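PDB 3QZ6: HpcH/HpaI aldolase from Desulfitobacterium hafniense, which is of unsettled function but belongs to the HpcH/HpaI aldolase family of TIM-barrel proteins. Local coordinates for residues A[131-134]-A[135-139]; A[252-256]-A[257-261]. One frame throughout, in Å; residues are numbered along the deposited sequence.

Contact 1. Residues A[131-134]-A[135-139]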
loop_
_atom_site.group_PDB
_atom_site.type_symbol
_atom_site.label_atom_id
_atom_site.label_comp_id
_atom_site.label_asym_id
_atom_site.label_seq_id
_atom_site.Cartn_x
_atom_site.Cartn_y
_atom_site.Cartn_z
ATOM N N VAL A 131 -0.700 36.816 1.471
ATOM C CA VAL A 131 -0.727 37.045 0.030
ATOM C C VAL A 131 -1.210 38.454 -0.315
ATOM O O VAL A 131 -1.811 39.130 0.510
ATOM C CB VAL A 131 -1.681 36.067 -0.668
ATOM C CG1 VAL A 131 -1.302 34.613 -0.347
ATOM C CG2 VAL A 131 -3.109 36.359 -0.258
ATOM N N ASN A 132 -0.935 38.878 -1.543
ATOM C CA ASN A 132 -1.550 40.065 -2.132
ATOM C C ASN A 132 -2.836 39.593 -2.803
ATOM O O ASN A 132 -2.786 39.016 -3.887
ATOM C CB ASN A 132 -0.594 40.658 -3.172
ATOM C CG ASN A 132 -1.171 41.883 -3.891
ATOM O OD1 ASN A 132 -2.390 42.052 -4.007
ATOM N ND2 ASN A 132 -0.282 42.737 -4.393
ATOM N N TRP A 133 -3.985 39.809 -2.168
ATOM C CA TRP A 133 -5.219 39.149 -2.629
ATOM C C TRP A 133 -5.555 39.396 -4.093
ATOM O O TRP A 133 -5.892 38.459 -4.820
ATOM C CB TRP A 133 -6.416 39.496 -1.741
ATOM C CG TRP A 133 -6.349 38.803 -0.399
ATOM C CD1 TRP A 133 -6.046 39.375 0.806
ATOM C CD2 TRP A 133 -6.562 37.408 -0.140
ATOM N NE1 TRP A 133 -6.069 38.424 1.796
ATOM C CE2 TRP A 133 -6.382 37.209 1.246
ATOM C CE3 TRP A 133 -6.893 36.309 -0.944
ATOM C CZ2 TRP A 133 -6.524 35.957 1.849
ATOM C CZ3 TRP A 133 -7.028 35.053 -0.340
ATOM C CH2 TRP A 133 -6.846 34.894 1.040
ATOM N N ALA A 134 -5.454 40.653 -4.522
ATOM C CA ALA A 134 -5.869 41.021 -5.866
ATOM C C ALA A 134 -5.082 40.235 -6.913
ATOM O O ALA A 134 -5.647 39.767 -7.899
ATOM C CB ALA A 134 -5.719 42.547 -6.088
ATOM N N GLU A 135 -3.780 40.086 -6.690
ATOM C CA GLU A 135 -2.924 39.339 -7.606
ATOM C C GLU A 135 -3.107 37.841 -7.409
ATOM O O GLU A 135 -3.147 37.069 -8.368
ATOM C CB GLU A 135 -1.456 39.685 -7.353
ATOM C CG GLU A 135 -0.804 40.522 -8.428
ATOM C CD GLU A 135 -1.330 41.938 -8.461
ATOM O OE1 GLU A 135 -1.550 42.469 -9.573
ATOM O OE2 GLU A 135 -1.519 42.522 -7.372
ATOM N N TRP A 136 -3.210 37.431 -6.153
ATOM C CA TRP A 136 -3.204 36.010 -5.823
ATOM C C TRP A 136 -4.388 35.252 -6.420
ATOM O O TRP A 136 -4.213 34.169 -6.953
ATOM C CB TRP A 136 -3.143 35.818 -4.310
ATOM C CG TRP A 136 -2.939 34.391 -3.887
ATOM C CD1 TRP A 136 -1.743 33.748 -3.690
ATOM C CD2 TRP A 136 -3.962 33.428 -3.607
ATOM N NE1 TRP A 136 -1.967 32.447 -3.293
ATOM C CE2 TRP A 136 -3.318 32.227 -3.236
ATOM C CE3 TRP A 136 -5.360 33.470 -3.623
ATOM C CZ2 TRP A 136 -4.024 31.077 -2.898
ATOM C CZ3 TRP A 136 -6.061 32.324 -3.284
ATOM C CH2 TRP A 136 -5.390 31.144 -2.926
ATOM N N VAL A 137 -5.591 35.816 -6.355
ATOM C CA VAL A 137 -6.743 35.115 -6.926
ATOM C C VAL A 137 -6.602 34.931 -8.441
ATOM O O VAL A 137 -7.024 33.912 -8.984
ATOM C CB VAL A 137 -8.096 35.788 -6.585
ATOM C CG1 VAL A 137 -8.398 35.646 -5.092
ATOM C CG2 VAL A 137 -8.106 37.260 -7.023
ATOM N N GLN A 138 -5.993 35.903 -9.116
ATOM C CA GLN A 138 -5.802 35.808 -10.562
ATOM C C GLN A 138 -4.805 34.726 -10.898
ATOM O O GLN A 138 -5.027 33.928 -11.811
ATOM C CB GLN A 138 -5.293 37.126 -11.152
ATOM C CG GLN A 138 -6.326 38.207 -11.275
ATOM C CD GLN A 138 -5.791 39.408 -12.047
ATOM O OE1 GLN A 138 -5.340 40.392 -11.456
ATOM N NE2 GLN A 138 -5.826 39.323 -13.377
ATOM N N GLU A 139 -3.689 34.715 -10.177
ATOM C CA GLU A 139 -2.675 33.691 -10.392
ATOM C C GLU A 139 -3.192 32.295 -10.053
ATOM O O GLU A 139 -2.928 31.343 -10.777
ATOM C CB GLU A 139 -1.410 33.994 -9.594
ATOM C CG GLU A 139 -0.757 35.306 -9.991
ATOM C CD GLU A 139 0.603 35.495 -9.352
ATOM O OE1 GLU A 139 1.181 34.488 -8.886
ATOM O OE2 GLU A 139 1.092 36.646 -9.318
#

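Contact 2. Residues A[252-256]-A[257-261]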
loop_
_atom_site.group_PDB
_atom_site.type_symbol
_atom_site.label_atom_id
_atom_site.label_comp_id
_atom_site.label_asym_id
_atom_site.label_seq_id
_atom_site.Cartn_x
_atom_site.Cartn_y
_atom_site.Cartn_z
ATOM N N THR A 252 5.528 -17.511 -6.814
ATOM C CA THR A 252 6.887 -17.988 -7.019
ATOM C C THR A 252 7.314 -18.859 -5.845
ATOM O O THR A 252 7.849 -19.945 -6.027
ATOM C CB THR A 252 7.859 -16.809 -7.195
ATOM O OG1 THR A 252 7.591 -16.149 -8.444
ATOM C CG2 THR A 252 9.302 -17.280 -7.173
ATOM N N ILE A 253 7.055 -18.391 -4.633
ATOM C CA ILE A 253 7.427 -19.149 -3.443
ATOM C C ILE A 253 6.694 -20.490 -3.387
ATOM O O ILE A 253 7.296 -21.535 -3.127
ATOM C CB ILE A 253 7.169 -18.326 -2.159
ATOM C CG1 ILE A 253 8.108 -17.123 -2.123
ATOM C CG2 ILE A 253 7.375 -19.194 -0.915
ATOM C CD1 ILE A 253 7.730 -16.059 -1.095
ATOM N N LYS A 254 5.394 -20.472 -3.654
ATOM C CA LYS A 254 4.614 -21.698 -3.528
ATOM C C LYS A 254 4.987 -22.715 -4.602
ATOM O O LYS A 254 4.650 -23.895 -4.492
ATOM C CB LYS A 254 3.112 -21.404 -3.540
ATOM C CG LYS A 254 2.678 -20.543 -2.362
ATOM C CD LYS A 254 1.177 -20.647 -2.107
ATOM C CE LYS A 254 0.780 -19.782 -0.918
ATOM N NZ LYS A 254 -0.693 -19.739 -0.716
ATOM N N GLU A 255 5.701 -22.256 -5.624
ATOM C CA GLU A 255 6.147 -23.137 -6.701
ATOM C C GLU A 255 7.575 -23.676 -6.514
ATOM O O GLU A 255 8.065 -24.433 -7.345
ATOM C CB GLU A 255 6.004 -22.431 -8.047
ATOM C CG GLU A 255 4.555 -22.189 -8.439
ATOM C CD GLU A 255 4.406 -21.351 -9.699
ATOM O OE1 GLU A 255 5.413 -20.769 -10.161
ATOM O OE2 GLU A 255 3.269 -21.270 -10.220
ATOM N N LEU A 256 8.239 -23.288 -5.429
ATOM C CA LEU A 256 9.592 -23.773 -5.163
ATOM C C LEU A 256 9.609 -25.281 -4.909
ATOM O O LEU A 256 8.693 -25.824 -4.296
ATOM C CB LEU A 256 10.204 -23.034 -3.973
ATOM C CG LEU A 256 10.487 -21.561 -4.254
ATOM C CD1 LEU A 256 10.779 -20.794 -2.975
ATOM C CD2 LEU A 256 11.625 -21.421 -5.262
ATOM N N PRO A 257 10.660 -25.968 -5.382
ATOM C CA PRO A 257 10.760 -27.404 -5.098
ATOM C C PRO A 257 10.873 -27.604 -3.596
ATOM O O PRO A 257 11.709 -26.955 -2.968
ATOM C CB PRO A 257 12.082 -27.809 -5.767
ATOM C CG PRO A 257 12.416 -26.706 -6.709
ATOM C CD PRO A 257 11.829 -25.458 -6.115
ATOM N N GLY A 258 10.048 -28.475 -3.025
ATOM C CA GLY A 258 10.097 -28.721 -1.594
ATOM C C GLY A 258 9.024 -27.986 -0.807
ATOM O O GLY A 258 8.837 -28.246 0.378
ATOM N N PHE A 259 8.314 -27.063 -1.451
ATOM C CA PHE A 259 7.236 -26.358 -0.753
ATOM C C PHE A 259 6.147 -27.364 -0.431
ATOM O O PHE A 259 5.779 -28.175 -1.272
ATOM C CB PHE A 259 6.672 -25.221 -1.610
ATOM C CG PHE A 259 5.662 -24.356 -0.897
ATOM C CD1 PHE A 259 6.065 -23.221 -0.207
ATOM C CD2 PHE A 259 4.305 -24.673 -0.928
ATOM C CE1 PHE A 259 5.131 -22.405 0.444
ATOM C CE2 PHE A 259 3.366 -23.872 -0.278
ATOM C CZ PHE A 259 3.783 -22.735 0.414
ATOM N N ASN A 260 5.646 -27.328 0.796
ATOM C CA ASN A 260 4.590 -28.247 1.198
ATOM C C ASN A 260 3.257 -27.521 1.384
ATOM O O ASN A 260 3.015 -26.913 2.424
ATOM C CB ASN A 260 4.997 -29.001 2.467
ATOM C CG ASN A 260 6.225 -29.871 2.251
ATOM O OD1 ASN A 260 7.265 -29.673 2.880
ATOM N ND2 ASN A 260 6.113 -30.828 1.343
ATOM N N PRO A 261 2.385 -27.601 0.366
ATOM C CA PRO A 261 1.113 -26.873 0.301
ATOM C C PRO A 261 0.216 -27.211 1.483
ATOM O O PRO A 261 0.197 -28.356 1.941
ATOM C CB PRO A 261 0.469 -27.393 -0.991
ATOM C CG PRO A 261 1.570 -28.087 -1.745
ATOM C CD PRO A 261 2.519 -28.590 -0.717
ATOM O OXT PRO A 261 -0.516 -26.356 1.993
#

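Contact 1. Residues A[131-134]-A[135-139]
V131 and W136 meet at the start of helix 133-141. The CG1 methyl of V131 lies over one face of the W136 indole. V131 CG1 is 3.8 Å from the centroid of the W136 five-membered ring and 24° off the ring normal, a CH-pi contact. The nearest ring atom to V131 CG1 is W136 CD1, at 3.5 Å. The two tryptophans lie side by side and point the same way. They form an offset edge-to-face pair, with the edge of W133 turned toward the face of W136. The six-membered rings of W133 and W136 are 5.7 Å apart between centroids, with planes at 78°. CG of W136 stands anti to the backbone N (chi1 -172°), which puts the indole beside V131 and W133. V131 also serves the other indole, for its CG2 sits over the centre of one W133 face. V137 CG1 comes to the edge of W133, near the ring plane.

Two backbone bonds of the helix's first turn hold the residues that carry these side chains. N132 is the N-cap residue. W136 N bonds N132 O at 2.8 Å, and V137 N bonds W133 O at 3.1 Å. Further out, T126 touches both V131 and W133, V120 packs on W133, and Y112 on V137. This is the first turn of an exposed helix on the outside of the barrel, where its side chains meet the loop before it.

Contact 2. Residues A[252-256]-A[257-261]
F259 folds back over the end of helix 238-254, and its ring lies against the backbone of K254. The main interaction is CH-pi. K254 CA sits over the centre of one ring face, 3.8 Å from the F259 centroid and only 6° off the normal. CG of F259 is anti to its backbone N (chi1 -174°), which carries the ring back toward the helix.

Apolar contacts widen this patch. K254 CG reaches F259 CZ at 3.7 Å, so the first part of the lysine chain runs past the far end of the ring. I253 CG2 approaches CE1 of F259 at 4.1 Å.

Hydrogen bonding sets the path of the chain. L256 N bonds I253 O at 3.0 Å as the helix ends. A type II beta turn then runs from L256 to F259, closed by F259 N bonding L256 O at 3.1 Å. The N-H points well at the oxygen (163°), but the donor stands above the carbonyl plane. G258 takes the third position with a positive phi, where a side chain would jam against the preceding carbonyl O.

The charged ends find partners beyond the contact: E255 makes a salt bridge with K251 one turn back. K254 NZ bonds G37 O of the second subunit. I253 packs on W235 and F259 on S15, both of the second subunit, and N260 N bonds S15 OG of that subunit. The turn follows the end of the long helix after barrel strand 232-237 and lays the C-terminal tail against the neighbouring subunit.

Contacts 1 and 2 lie on opposite sides of the chain's centre. Their centres are about 63 Å apart and their nearest atoms about 49 Å, so they do not touch. Contact 1 comes first in the chain, on helix 133-141 between barrel strands 91-94 and 145-150. Contact 2 follows the last strand, at the end of helix 238-254. Their centres lie about 26 Å and 41 Å from the centre of the chain, so both are peripheral. They differ in their surroundings. No other chain of the assembly touches residues 131-139, whereas residues 252-261 belong largely to the contact between the two subunits.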